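Long-range contacts in putative transcriptional regulator, LysR family (Vibrio parahaemolyticus, PDB 3OXN), which probably regulates transcription as a DNA-binding LysR-type factor, of which this chain is the substrate-binding (effector) domain without the helix-turn-helix part: residues Arg84-Gly89 with Met196-Arg201; Ile73-Gly78 with Thr190-Ser195; Phe21-Thr26 with Phe50-Leu55; Val91-Leu96 with Ile163-Ala168; Gln106-Asp111 with Val181-Pro186. One frame throughout, in Å; residues are numbered along the deposited sequence.

Interaction 1: residues Arg84-Gly89 with Met196-Arg201; sequences RSEILG and MIWHAR
One face of the W198 indole is laid against strand 84-89. CB of R84 sits over its five-membered ring, toward the rim, and S85 N lies over the same face, 4.1 Å from CH2 of W198. The guanidinium of R84 approaches the ring obliquely, the two planes 25° apart. Bends in the R84 chain carry that group outward, where NE forms a salt bridge with E203; the same carboxylate oxygen takes a weak hydrogen bond from NE1 of W198. The indole also makes a cation-pi contact with R212. Its chi1 of 65° sets CG between the backbone N and the carbonyl carbon, swinging the ring across the neighbouring strand.

The backbones form an antiparallel ladder. W198 N gives R84 O a nearly straight bond of 2.9 Å, with only a weak return from R84 N. At the hydrogen-bonded pair E86-M196, M196 N reaches E86 O at 3.1 Å and E86 N reaches M196 O at 3.3 Å. Selenomethionine M196 runs alongside E86 in the same direction, its CE against the carboxylate, while CD2 of L88 crosses it at 3.7 Å from CG of M196. On the opposite face S85 CB meets I197 CD1 at 3.7 Å. The ladder ends in a classic beta bulge, L88 and G89 both facing Y194.

In the five-stranded sheet, 83-89 is an outermost strand of the chain, and 194-199 separates it from 71-74. Helix 206-227 covers the face of E86, M196 and W198; helix 60-65 reaches the other through L64, against I197.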
# COMPACT_ATOMS: atom_id res chain seq x y z
N ARG A 84 2.23 0.72 25.01
CA ARG A 84 1.62 2.03 25.17
C ARG A 84 0.70 2.35 23.99
O ARG A 84 0.97 1.98 22.85
CB ARG A 84 2.71 3.07 25.32
CG ARG A 84 3.74 2.64 26.32
CD ARG A 84 3.10 2.63 27.66
NE ARG A 84 2.19 3.77 27.70
CZ ARG A 84 1.81 4.41 28.81
NH1 ARG A 84 2.28 4.03 30.00
NH2 ARG A 84 0.96 5.43 28.71
N SER A 85 -0.40 3.02 24.27
CA SER A 85 -1.34 3.28 23.22
C SER A 85 -2.19 4.47 23.58
O SER A 85 -2.49 4.68 24.75
CB SER A 85 -2.23 2.07 22.99
OG SER A 85 -2.90 1.73 24.19
N GLU A 86 -2.57 5.25 22.58
CA GLU A 86 -3.55 6.30 22.78
C GLU A 86 -4.43 6.36 21.54
O GLU A 86 -3.94 6.16 20.43
CB GLU A 86 -2.85 7.63 23.04
CG GLU A 86 -2.75 8.52 21.82
CD GLU A 86 -2.32 9.94 22.16
OE1 GLU A 86 -1.28 10.09 22.84
OE2 GLU A 86 -3.02 10.90 21.74
N ILE A 87 -5.73 6.62 21.69
CA ILE A 87 -6.59 6.77 20.52
C ILE A 87 -6.25 8.07 19.79
O ILE A 87 -5.92 9.07 20.41
CB ILE A 87 -8.09 6.75 20.86
CG1 ILE A 87 -8.43 5.47 21.61
CG2 ILE A 87 -8.92 6.85 19.62
CD1 ILE A 87 -9.90 5.26 21.82
N LEU A 88 -6.30 8.02 18.47
CA LEU A 88 -6.01 9.18 17.64
C LEU A 88 -7.31 9.85 17.19
O LEU A 88 -7.43 11.07 17.24
CB LEU A 88 -5.21 8.78 16.40
CG LEU A 88 -3.72 8.52 16.57
CD1 LEU A 88 -3.19 8.09 15.24
CD2 LEU A 88 -3.00 9.76 17.03
N GLY A 89 -8.26 9.01 16.76
CA GLY A 89 -9.51 9.46 16.20
C GLY A 89 -10.38 8.37 15.62
O GLY A 89 -10.07 7.20 15.68
N MSE A 196 -2.18 5.25 18.05
CA MSE A 196 -0.75 5.07 17.99
C MSE A 196 -0.43 3.97 18.96
O MSE A 196 -1.09 3.86 19.99
CB MSE A 196 -0.03 6.32 18.42
CG MSE A 196 -0.09 7.46 17.44
SE MSE A 196 0.86 9.01 18.20
CE MSE A 196 -0.14 9.22 19.87
N ILE A 197 0.56 3.15 18.64
CA ILE A 197 0.99 2.12 19.57
C ILE A 197 2.50 2.15 19.65
O ILE A 197 3.17 2.28 18.64
CB ILE A 197 0.53 0.72 19.12
CG1 ILE A 197 -0.88 0.78 18.52
CG2 ILE A 197 0.60 -0.27 20.29
CD1 ILE A 197 -1.99 0.87 19.52
N TRP A 198 3.03 2.03 20.86
CA TRP A 198 4.48 1.98 21.03
C TRP A 198 4.92 1.18 22.25
O TRP A 198 4.14 0.93 23.16
CB TRP A 198 5.08 3.40 21.07
CG TRP A 198 4.64 4.21 22.24
CD1 TRP A 198 5.30 4.35 23.41
CD2 TRP A 198 3.44 4.98 22.36
NE1 TRP A 198 4.59 5.17 24.26
CE2 TRP A 198 3.44 5.57 23.63
CE3 TRP A 198 2.35 5.24 21.50
CZ2 TRP A 198 2.41 6.39 24.08
CZ3 TRP A 198 1.33 6.06 21.95
CH2 TRP A 198 1.36 6.62 23.22
N HIS A 199 6.20 0.80 22.23
CA HIS A 199 6.81 0.08 23.34
C HIS A 199 7.09 1.02 24.52
O HIS A 199 7.44 2.18 24.33
CB HIS A 199 8.12 -0.56 22.85
CG HIS A 199 8.59 -1.72 23.67
ND1 HIS A 199 9.33 -1.57 24.83
CD2 HIS A 199 8.47 -3.06 23.48
CE1 HIS A 199 9.63 -2.76 25.32
NE2 HIS A 199 9.12 -3.68 24.52
N ALA A 200 6.93 0.51 25.74
CA ALA A 200 7.33 1.26 26.93
C ALA A 200 8.72 1.85 26.71
O ALA A 200 9.01 2.98 27.12
CB ALA A 200 7.33 0.35 28.13
N ARG A 201 9.57 1.08 26.04
CA ARG A 201 10.93 1.50 25.71
C ARG A 201 11.03 2.83 24.95
O ARG A 201 12.09 3.46 24.91
CB ARG A 201 11.64 0.39 24.91
CG ARG A 201 12.42 0.89 23.70
CD ARG A 201 12.19 -0.02 22.49
NE ARG A 201 12.59 -1.39 22.80
CZ ARG A 201 12.46 -2.43 21.98
NH1 ARG A 201 11.93 -2.25 20.76
NH2 ARG A 201 12.87 -3.64 22.37

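Interaction 2: residues Ile73-Gly78 with Thr190-Ser195; sequences ICRPTG and TPFDYS
C74 and S195 form an antiparallel hydrogen-bonded pair. S195 N donates to C74 O at 2.9 Å, and C74 N returns a bond to S195 O at 3.1 Å. The hydroxyl OG of S195 adds a weak bond to C74 O, so that this carbonyl is approached twice by one residue. A CA-H...O contact from I73 CA to S195 O supplements the pair.

Next to this pair the Y194 ring lies with one face against the 74-75 backbone. C74 CA is over that face, 4.0 Å from the ring centroid and 20° off the normal, and R75 N sits over the same face nearer the rim. CG2 of I73 comes to the ring's edge, 3.9 Å from CD2 of Y194. The phenol OH is hydrogen-bonded to OG1 of T26, which fixes the far end of the ring.

Further out, R75 has chi1 at -163°, which turns CG away from its own N, and the side chain runs past D193 to F192. CG passes 3.4 Å from D193 O, and CD lies 3.6 Å from CD1 of F192. R75 and F192 both pack on V127 and L130 of helix 125-134. The R75 and D193 charges stay apart, NH1 to OD2 measuring 5.2 Å.

The chemistry is therefore divided: backbone bonds fix the chain as it enters strand 194-199, whereas the preceding residues, on one of the two connections between the subdomains, are held mainly by van der Waals contact, consistent with the hinge of a periplasmic-binding-protein-like fold.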
# COMPACT_ATOMS: atom_id res chain seq x y z
N ILE A 73 0.87 2.88 13.88
CA ILE A 73 -0.45 3.50 13.73
C ILE A 73 -1.47 2.55 13.06
O ILE A 73 -1.33 2.20 11.88
CB ILE A 73 -0.40 4.81 12.94
CG1 ILE A 73 0.62 5.77 13.57
CG2 ILE A 73 -1.80 5.42 12.86
CD1 ILE A 73 0.97 7.01 12.72
N CYS A 74 -2.48 2.13 13.82
CA CYS A 74 -3.48 1.21 13.30
C CYS A 74 -4.67 1.10 14.23
O CYS A 74 -4.80 1.86 15.17
CB CYS A 74 -2.87 -0.18 13.19
SG CYS A 74 -2.56 -0.97 14.80
N ARG A 75 -5.53 0.13 13.95
CA ARG A 75 -6.55 -0.32 14.88
C ARG A 75 -6.16 -1.69 15.45
O ARG A 75 -6.42 -2.71 14.83
CB ARG A 75 -7.89 -0.44 14.16
CG ARG A 75 -9.06 -0.50 15.09
CD ARG A 75 -10.31 -0.99 14.40
NE ARG A 75 -10.69 -2.32 14.88
CZ ARG A 75 -11.50 -2.52 15.91
NH1 ARG A 75 -12.02 -1.48 16.57
NH2 ARG A 75 -11.79 -3.75 16.29
N PRO A 76 -5.52 -1.71 16.62
CA PRO A 76 -5.16 -2.99 17.25
C PRO A 76 -6.37 -3.92 17.37
O PRO A 76 -7.36 -3.53 18.00
CB PRO A 76 -4.71 -2.59 18.65
CG PRO A 76 -4.27 -1.19 18.51
CD PRO A 76 -5.14 -0.56 17.46
N THR A 77 -6.28 -5.11 16.80
CA THR A 77 -7.39 -6.07 16.84
C THR A 77 -7.68 -6.54 18.27
O THR A 77 -8.50 -7.43 18.47
CB THR A 77 -7.15 -7.30 15.91
OG1 THR A 77 -5.86 -7.88 16.17
CG2 THR A 77 -7.23 -6.90 14.43
N GLY A 78 -7.01 -5.95 19.25
CA GLY A 78 -7.25 -6.28 20.65
C GLY A 78 -6.41 -5.48 21.63
O GLY A 78 -5.59 -4.65 21.22
N THR A 190 -20.98 1.93 13.37
CA THR A 190 -20.45 2.89 14.33
C THR A 190 -18.93 2.99 14.21
O THR A 190 -18.21 2.02 14.47
CB THR A 190 -20.88 2.51 15.77
OG1 THR A 190 -22.28 2.16 15.78
CG2 THR A 190 -20.64 3.67 16.72
N PRO A 191 -18.43 4.17 13.81
CA PRO A 191 -16.99 4.41 13.68
C PRO A 191 -16.13 3.66 14.70
O PRO A 191 -16.42 3.69 15.91
CB PRO A 191 -16.88 5.93 13.89
CG PRO A 191 -18.15 6.45 13.32
CD PRO A 191 -19.22 5.38 13.54
N PHE A 192 -15.10 2.97 14.20
CA PHE A 192 -14.07 2.39 15.04
C PHE A 192 -13.06 3.48 15.28
O PHE A 192 -13.16 4.54 14.68
CB PHE A 192 -13.41 1.18 14.37
CG PHE A 192 -12.90 1.43 12.96
CD1 PHE A 192 -11.60 1.87 12.73
CD2 PHE A 192 -13.68 1.14 11.86
CE1 PHE A 192 -11.11 2.06 11.42
CE2 PHE A 192 -13.19 1.33 10.55
CZ PHE A 192 -11.91 1.79 10.33
N ASP A 193 -12.09 3.24 16.15
CA ASP A 193 -11.04 4.25 16.26
C ASP A 193 -9.63 3.75 16.03
O ASP A 193 -9.28 2.62 16.39
CB ASP A 193 -11.16 5.13 17.52
CG ASP A 193 -11.76 4.41 18.70
OD1 ASP A 193 -12.52 5.06 19.46
OD2 ASP A 193 -11.47 3.19 18.86
N TYR A 194 -8.85 4.61 15.38
CA TYR A 194 -7.43 4.38 15.12
C TYR A 194 -6.63 4.90 16.30
O TYR A 194 -7.15 5.65 17.12
CB TYR A 194 -6.99 5.11 13.85
CG TYR A 194 -6.63 4.22 12.70
CD1 TYR A 194 -7.50 3.23 12.27
CD2 TYR A 194 -5.42 4.37 12.03
CE1 TYR A 194 -7.18 2.41 11.19
CE2 TYR A 194 -5.08 3.57 10.94
CZ TYR A 194 -5.97 2.58 10.53
OH TYR A 194 -5.66 1.77 9.45
N SER A 195 -5.37 4.48 16.36
CA SER A 195 -4.49 4.79 17.48
C SER A 195 -3.00 4.73 17.14
O SER A 195 -2.61 4.26 16.09
CB SER A 195 -4.79 3.89 18.69
OG SER A 195 -5.56 2.77 18.32

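Interaction 3: residues Phe21-Thr26 with Phe50-Leu55; sequences FTIATT and FNFLPL
L55 and F21 lose the most surface where these two parallel strands meet, with T25 close behind. L55 closes the ladder: its N donates to T25 O at 3.0 Å, the N-H aimed straight at the oxygen but coming from above the carbonyl plane, 53° out of it. With CG anti to the backbone N (chi1 -154°), the L55 side chain reaches across to strand 21-25, and its CD1 rests 3.7 Å from CB of A24.

T25 is held from several directions. Its N donates to L53 O at 2.9 Å, and OG1 donates to T26 O at 3.0 Å. CG2 meets the F52 ring obliquely, 3.6 Å from CD1, and the same ring lies alongside I23, pointing the same way.

At the other end is F21. F21 O accepts N51 N at 2.8 Å, nearly in line with the C=O bond, and F21 CB lies 4.1 Å from CE1 of F50. The two phenyl rings are set obliquely, planes 34° apart, and CG1 of I23 comes to the edge of F50. Between these ends, I23 pairs through N with N51 O and through O with L53 N, giving an unbroken parallel run. On the other face, L53 packs on A24 and T22.

The strands belong to a beta-alpha-beta unit whose helix 28-44 packs on T25, F50 and F52, while helix 206-227 lies on F21 and I23. Strand 71-74 flanks 20-25 on its other side. At F50 and N51, strand 49-54 pairs in parallel with a strand of the second subunit, carrying the sheet across the interface.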
# COMPACT_ATOMS: atom_id res chain seq x y z
N PHE A 21 12.99 7.54 12.18
CA PHE A 21 11.90 6.94 12.91
C PHE A 21 11.30 5.85 12.06
O PHE A 21 11.08 6.04 10.86
CB PHE A 21 10.85 7.99 13.27
CG PHE A 21 11.41 9.16 14.06
CD1 PHE A 21 12.07 10.20 13.41
CD2 PHE A 21 11.29 9.20 15.43
CE1 PHE A 21 12.60 11.25 14.12
CE2 PHE A 21 11.82 10.26 16.15
CZ PHE A 21 12.48 11.28 15.48
N THR A 22 11.07 4.70 12.67
CA THR A 22 10.36 3.61 12.04
C THR A 22 8.91 3.68 12.49
O THR A 22 8.61 3.61 13.67
CB THR A 22 10.93 2.27 12.46
OG1 THR A 22 12.34 2.26 12.20
CG2 THR A 22 10.25 1.12 11.72
N ILE A 23 8.01 3.82 11.52
CA ILE A 23 6.59 3.77 11.79
C ILE A 23 5.99 2.59 11.08
O ILE A 23 5.99 2.55 9.86
CB ILE A 23 5.89 5.01 11.24
CG1 ILE A 23 6.56 6.28 11.77
CG2 ILE A 23 4.41 4.97 11.58
CD1 ILE A 23 6.41 6.44 13.25
N ALA A 24 5.49 1.62 11.83
CA ALA A 24 4.75 0.51 11.22
C ALA A 24 3.32 0.95 11.00
O ALA A 24 2.63 1.34 11.95
CB ALA A 24 4.79 -0.74 12.11
N THR A 25 2.85 0.95 9.76
CA THR A 25 1.50 1.48 9.55
C THR A 25 0.60 0.73 8.55
O THR A 25 1.06 -0.04 7.70
CB THR A 25 1.54 3.00 9.27
OG1 THR A 25 0.34 3.40 8.59
CG2 THR A 25 2.74 3.39 8.44
N THR A 26 -0.70 0.94 8.68
CA THR A 26 -1.65 0.35 7.75
C THR A 26 -1.63 1.09 6.42
O THR A 26 -0.79 1.94 6.20
CB THR A 26 -3.08 0.38 8.29
OG1 THR A 26 -3.48 1.74 8.51
CG2 THR A 26 -3.17 -0.40 9.59
N PHE A 50 12.52 9.24 7.75
CA PHE A 50 11.40 8.33 8.01
C PHE A 50 11.46 6.95 7.36
O PHE A 50 11.85 6.79 6.20
CB PHE A 50 10.09 9.00 7.62
CG PHE A 50 9.47 9.78 8.72
CD1 PHE A 50 8.74 9.14 9.70
CD2 PHE A 50 9.63 11.14 8.79
CE1 PHE A 50 8.17 9.84 10.72
CE2 PHE A 50 9.07 11.85 9.81
CZ PHE A 50 8.33 11.20 10.78
N ASN A 51 11.02 5.96 8.11
CA ASN A 51 10.92 4.61 7.59
C ASN A 51 9.56 3.97 7.83
O ASN A 51 9.28 3.47 8.92
CB ASN A 51 12.02 3.72 8.16
CG ASN A 51 12.26 2.50 7.31
OD1 ASN A 51 12.02 2.53 6.11
ND2 ASN A 51 12.74 1.42 7.92
N PHE A 52 8.69 4.00 6.83
CA PHE A 52 7.37 3.42 6.96
C PHE A 52 7.32 2.02 6.38
O PHE A 52 7.77 1.78 5.26
CB PHE A 52 6.34 4.29 6.26
CG PHE A 52 6.18 5.64 6.86
CD1 PHE A 52 5.41 5.81 8.01
CD2 PHE A 52 6.79 6.75 6.29
CE1 PHE A 52 5.24 7.06 8.56
CE2 PHE A 52 6.65 8.00 6.82
CZ PHE A 52 5.87 8.17 7.96
N LEU A 53 6.79 1.08 7.14
CA LEU A 53 6.64 -0.27 6.63
C LEU A 53 5.29 -0.82 6.98
O LEU A 53 4.65 -0.34 7.90
CB LEU A 53 7.76 -1.18 7.14
CG LEU A 53 8.20 -0.93 8.58
CD1 LEU A 53 7.24 -1.61 9.54
CD2 LEU A 53 9.61 -1.44 8.77
N PRO A 54 4.83 -1.81 6.21
CA PRO A 54 3.55 -2.46 6.47
C PRO A 54 3.43 -3.06 7.87
O PRO A 54 4.24 -3.92 8.27
CB PRO A 54 3.51 -3.56 5.40
CG PRO A 54 4.31 -2.99 4.28
CD PRO A 54 5.44 -2.25 4.94
N LEU A 55 2.43 -2.60 8.60
CA LEU A 55 2.00 -3.27 9.82
C LEU A 55 1.59 -4.70 9.47
O LEU A 55 0.87 -4.91 8.50
CB LEU A 55 0.78 -2.57 10.41
CG LEU A 55 0.66 -2.77 11.92
CD1 LEU A 55 1.24 -1.55 12.64
CD2 LEU A 55 -0.79 -3.03 12.36

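Interaction 4: residues Val91-Leu96 with Ile163-Ala168; sequences VGVLCL and IITVPA
L94 N donates to V166 O at 2.7 Å, almost straight and nearly along the C=O axis, in the antiparallel ladder at the middle of the mixed sheet of the second subdomain, part of a periplasmic-binding-protein-like fold. V166 N answers to L94 O at 2.9 Å. The next hydrogen-bonded pair, L96-I164, has L96 N to I164 O at 2.8 Å and I164 N to L96 O at 3.0 Å, so four backbone bonds tie the strands. A168 N also points at G92 O, in a bond modelled too short for its length to be trusted.

C95 and T165 form a non-hydrogen-bonded pair, and their side chains share a face. CB of C95 packs 3.8 Å from CG2 of I163, while OG1 of T165 turns to a hydrogen bond with the hydroxyl of Y113. V93 lies crosswise to T165, methyl against methyl. Just before V93, V91 runs beside the P167 ring, its CG1 3.8 Å from CB of P167.

P167 is the N-cap of helix 168-177, so the strand passes directly into the helix. That helix covers the face of L94, L96 and V166 through A171, A175 and Y172, and strand 180-183 continues the sheet beyond 93-98. On this helix-covered face, L96 and V166 cross at about a right angle, CD2 of L96 lying 3.7 Å from CG2 of V166.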
# COMPACT_ATOMS: atom_id res chain seq x y z
N VAL A 91 -12.12 6.59 12.74
CA VAL A 91 -12.34 6.20 11.36
C VAL A 91 -13.73 5.62 11.13
O VAL A 91 -14.19 4.74 11.87
CB VAL A 91 -11.34 5.14 10.90
CG1 VAL A 91 -11.26 5.13 9.38
CG2 VAL A 91 -9.99 5.40 11.52
N GLY A 92 -14.40 6.11 10.09
CA GLY A 92 -15.67 5.55 9.66
C GLY A 92 -15.53 5.00 8.25
O GLY A 92 -14.55 5.28 7.57
N VAL A 93 -16.52 4.22 7.81
CA VAL A 93 -16.47 3.57 6.49
C VAL A 93 -17.44 4.17 5.46
O VAL A 93 -18.56 4.54 5.80
CB VAL A 93 -16.62 2.03 6.60
CG1 VAL A 93 -17.33 1.47 5.39
CG2 VAL A 93 -15.26 1.40 6.73
N LEU A 94 -17.00 4.28 4.21
CA LEU A 94 -17.78 4.95 3.18
C LEU A 94 -17.66 4.17 1.87
O LEU A 94 -16.74 3.38 1.70
CB LEU A 94 -17.24 6.37 3.03
CG LEU A 94 -18.22 7.55 3.14
CD1 LEU A 94 -19.15 7.42 4.34
CD2 LEU A 94 -17.45 8.87 3.20
N CYS A 95 -18.57 4.39 0.93
CA CYS A 95 -18.55 3.69 -0.35
C CYS A 95 -18.15 4.58 -1.52
O CYS A 95 -18.40 5.79 -1.50
CB CYS A 95 -19.91 3.08 -0.64
SG CYS A 95 -20.27 1.81 0.55
N LEU A 96 -17.54 3.97 -2.53
CA LEU A 96 -17.10 4.69 -3.71
C LEU A 96 -17.69 4.01 -4.93
O LEU A 96 -17.52 2.81 -5.12
CB LEU A 96 -15.57 4.65 -3.79
CG LEU A 96 -14.67 5.84 -3.43
CD1 LEU A 96 -15.35 6.88 -2.55
CD2 LEU A 96 -13.35 5.37 -2.82
N ILE A 163 -19.17 -1.78 -5.94
CA ILE A 163 -19.23 -0.78 -4.89
C ILE A 163 -17.99 -0.96 -4.02
O ILE A 163 -17.80 -2.01 -3.38
CB ILE A 163 -20.50 -0.93 -4.03
CG1 ILE A 163 -21.75 -0.68 -4.87
CG2 ILE A 163 -20.45 0.01 -2.84
CD1 ILE A 163 -22.98 -1.31 -4.28
N ILE A 164 -17.15 0.08 -4.01
CA ILE A 164 -15.87 0.04 -3.32
C ILE A 164 -16.02 0.54 -1.88
O ILE A 164 -16.17 1.73 -1.66
CB ILE A 164 -14.82 0.94 -4.03
CG1 ILE A 164 -14.52 0.43 -5.44
CG2 ILE A 164 -13.54 0.96 -3.25
CD1 ILE A 164 -15.59 0.76 -6.46
N THR A 165 -15.97 -0.36 -0.90
CA THR A 165 -15.99 0.08 0.50
C THR A 165 -14.60 0.49 0.95
O THR A 165 -13.62 -0.15 0.60
CB THR A 165 -16.49 -1.01 1.44
OG1 THR A 165 -17.84 -1.36 1.10
CG2 THR A 165 -16.42 -0.50 2.87
N VAL A 166 -14.51 1.56 1.73
CA VAL A 166 -13.22 2.12 2.14
C VAL A 166 -13.41 2.95 3.39
O VAL A 166 -14.50 3.48 3.62
CB VAL A 166 -12.67 3.10 1.09
CG1 VAL A 166 -11.96 2.38 -0.02
CG2 VAL A 166 -13.79 3.99 0.57
N PRO A 167 -12.34 3.08 4.20
CA PRO A 167 -12.37 4.03 5.32
C PRO A 167 -12.78 5.42 4.80
O PRO A 167 -12.26 5.85 3.77
CB PRO A 167 -10.91 4.06 5.80
CG PRO A 167 -10.34 2.80 5.35
CD PRO A 167 -11.02 2.45 4.05
N ALA A 168 -13.69 6.09 5.51
CA ALA A 168 -14.29 7.35 5.06
C ALA A 168 -13.33 8.35 4.40
O ALA A 168 -13.58 8.81 3.28
CB ALA A 168 -15.01 8.01 6.21

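Interaction 5: residues Gln106-Asp111 with Val181-Pro186; sequences QEMSLD and VVKPLP
A chi1 of 150° followed by an extended chi2 brings CG and SE of selenomethionine M108 obliquely over the P186 ring; the bend at chi3 turns only CE, which packs on I163. The contact is apolar packing between the loop that opens into helix 110-114 and the chain leaving strand 180-183, at the far rim of the second subdomain of this periplasmic-binding-protein-like fold. CG of M108 lies 3.8 Å from CG of P186, and SE is 4.1 Å from the same ring carbon.

L110, in the first turn of the helix, sets its CB 4.1 Å from CB of P186 and 3.7 Å from the carbonyl oxygen of P186. The proline therefore sits against both M108 and L110. S109, between them, takes the N-cap position of the helix.

Y113 of that helix packs on M108, L185 and P186, while L97 of strand 93-98 lies against M108, tying the loop to the sheet. K183, bent along its length, turns its amine back to a weak bond with V182 O in its own strand. What it offers the loop is its aliphatic part, with CD 3.6 Å and CE 3.5 Å from Q106 O.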
# COMPACT_ATOMS: atom_id res chain seq x y z
N GLN A 106 -28.42 8.07 -7.52
CA GLN A 106 -29.56 7.86 -6.65
C GLN A 106 -29.02 7.53 -5.27
O GLN A 106 -27.82 7.34 -5.11
CB GLN A 106 -30.47 6.75 -7.18
CG GLN A 106 -30.02 5.33 -6.86
CD GLN A 106 -30.87 4.29 -7.58
OE1 GLN A 106 -31.38 3.36 -6.96
NE2 GLN A 106 -31.03 4.45 -8.90
N GLU A 107 -29.88 7.51 -4.27
CA GLU A 107 -29.40 7.10 -2.97
C GLU A 107 -29.32 5.60 -2.99
O GLU A 107 -30.17 4.93 -3.58
CB GLU A 107 -30.30 7.56 -1.82
CG GLU A 107 -29.66 7.28 -0.46
CD GLU A 107 -30.64 7.27 0.70
OE1 GLU A 107 -30.17 7.41 1.86
OE2 GLU A 107 -31.86 7.12 0.45
N MSE A 108 -28.28 5.06 -2.37
CA MSE A 108 -28.12 3.62 -2.36
C MSE A 108 -28.74 3.02 -1.11
O MSE A 108 -28.29 3.27 0.02
CB MSE A 108 -26.64 3.26 -2.47
CG MSE A 108 -26.26 1.95 -1.79
SE MSE A 108 -24.31 1.72 -1.82
CE MSE A 108 -24.05 2.00 -3.73
N SER A 109 -29.78 2.24 -1.31
CA SER A 109 -30.45 1.56 -0.22
C SER A 109 -29.72 0.28 0.12
O SER A 109 -29.00 -0.27 -0.70
CB SER A 109 -31.89 1.25 -0.61
OG SER A 109 -32.21 -0.10 -0.31
N LEU A 110 -29.89 -0.17 1.35
CA LEU A 110 -29.40 -1.48 1.74
C LEU A 110 -29.61 -2.47 0.60
O LEU A 110 -28.66 -3.01 0.06
CB LEU A 110 -30.11 -1.98 3.00
CG LEU A 110 -29.65 -3.35 3.47
CD1 LEU A 110 -28.28 -3.28 4.15
CD2 LEU A 110 -30.69 -3.95 4.41
N ASP A 111 -30.86 -2.71 0.21
CA ASP A 111 -31.07 -3.66 -0.85
C ASP A 111 -30.10 -3.41 -2.00
O ASP A 111 -29.45 -4.33 -2.45
CB ASP A 111 -32.50 -3.68 -1.39
CG ASP A 111 -32.63 -4.58 -2.62
OD1 ASP A 111 -32.21 -5.76 -2.54
OD2 ASP A 111 -33.14 -4.11 -3.66
N VAL A 181 -18.03 8.58 -7.17
CA VAL A 181 -18.89 9.12 -6.11
C VAL A 181 -18.90 8.35 -4.77
O VAL A 181 -18.52 7.18 -4.70
CB VAL A 181 -20.36 9.47 -6.58
CG1 VAL A 181 -20.36 10.58 -7.63
CG2 VAL A 181 -21.13 8.24 -7.06
N VAL A 182 -19.35 9.05 -3.73
CA VAL A 182 -19.29 8.60 -2.35
C VAL A 182 -20.68 8.44 -1.78
O VAL A 182 -21.35 9.43 -1.54
CB VAL A 182 -18.60 9.66 -1.50
CG1 VAL A 182 -18.37 9.15 -0.09
CG2 VAL A 182 -17.29 10.08 -2.16
N LYS A 183 -21.10 7.20 -1.55
CA LYS A 183 -22.41 6.95 -0.93
C LYS A 183 -22.22 6.42 0.49
O LYS A 183 -21.34 5.60 0.73
CB LYS A 183 -23.20 5.96 -1.78
CG LYS A 183 -23.35 6.39 -3.23
CD LYS A 183 -24.66 7.12 -3.47
CE LYS A 183 -24.52 8.23 -4.51
NZ LYS A 183 -23.82 9.45 -3.97
N PRO A 184 -23.02 6.90 1.46
CA PRO A 184 -22.94 6.34 2.81
C PRO A 184 -23.25 4.83 2.84
O PRO A 184 -23.85 4.28 1.91
CB PRO A 184 -24.03 7.09 3.57
CG PRO A 184 -24.19 8.37 2.83
CD PRO A 184 -23.91 8.08 1.39
N LEU A 185 -22.84 4.16 3.91
CA LEU A 185 -23.20 2.77 4.13
C LEU A 185 -24.68 2.72 4.44
O LEU A 185 -25.13 3.37 5.38
CB LEU A 185 -22.44 2.23 5.33
CG LEU A 185 -20.97 1.91 5.15
CD1 LEU A 185 -20.40 1.52 6.50
CD2 LEU A 185 -20.80 0.81 4.12
N PRO A 186 -25.44 1.92 3.67
CA PRO A 186 -26.89 1.84 3.80
C PRO A 186 -27.28 1.11 5.06
O PRO A 186 -28.32 0.46 5.08
CB PRO A 186 -27.32 1.00 2.59
CG PRO A 186 -26.10 0.77 1.79
CD PRO A 186 -24.95 0.91 2.72

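Overall arrangement
Interactions 1, 2 and 3 lie on one five-stranded sheet; interactions 4 and 5 share the other. Y194 ties the first group together: its N and O hydrogen-bond to G89 O and L88 N of interaction 1, both at 2.9 Å, and its hydroxyl links to T26 of interaction 3. I73 N also reaches A24 O at 3.0 Å. Between the subdomains V91 packs on F192 and Y194, so interaction 2 touches interaction 4, their centres about 15 Å apart. Interaction 5 joins the sheet of interaction 4 through C95 N to K183 O, 3.0 Å. Interactions 1 and 5 are the most distant, about 35 Å between centres. The cleft between the halves is where LysR relatives bind effectors.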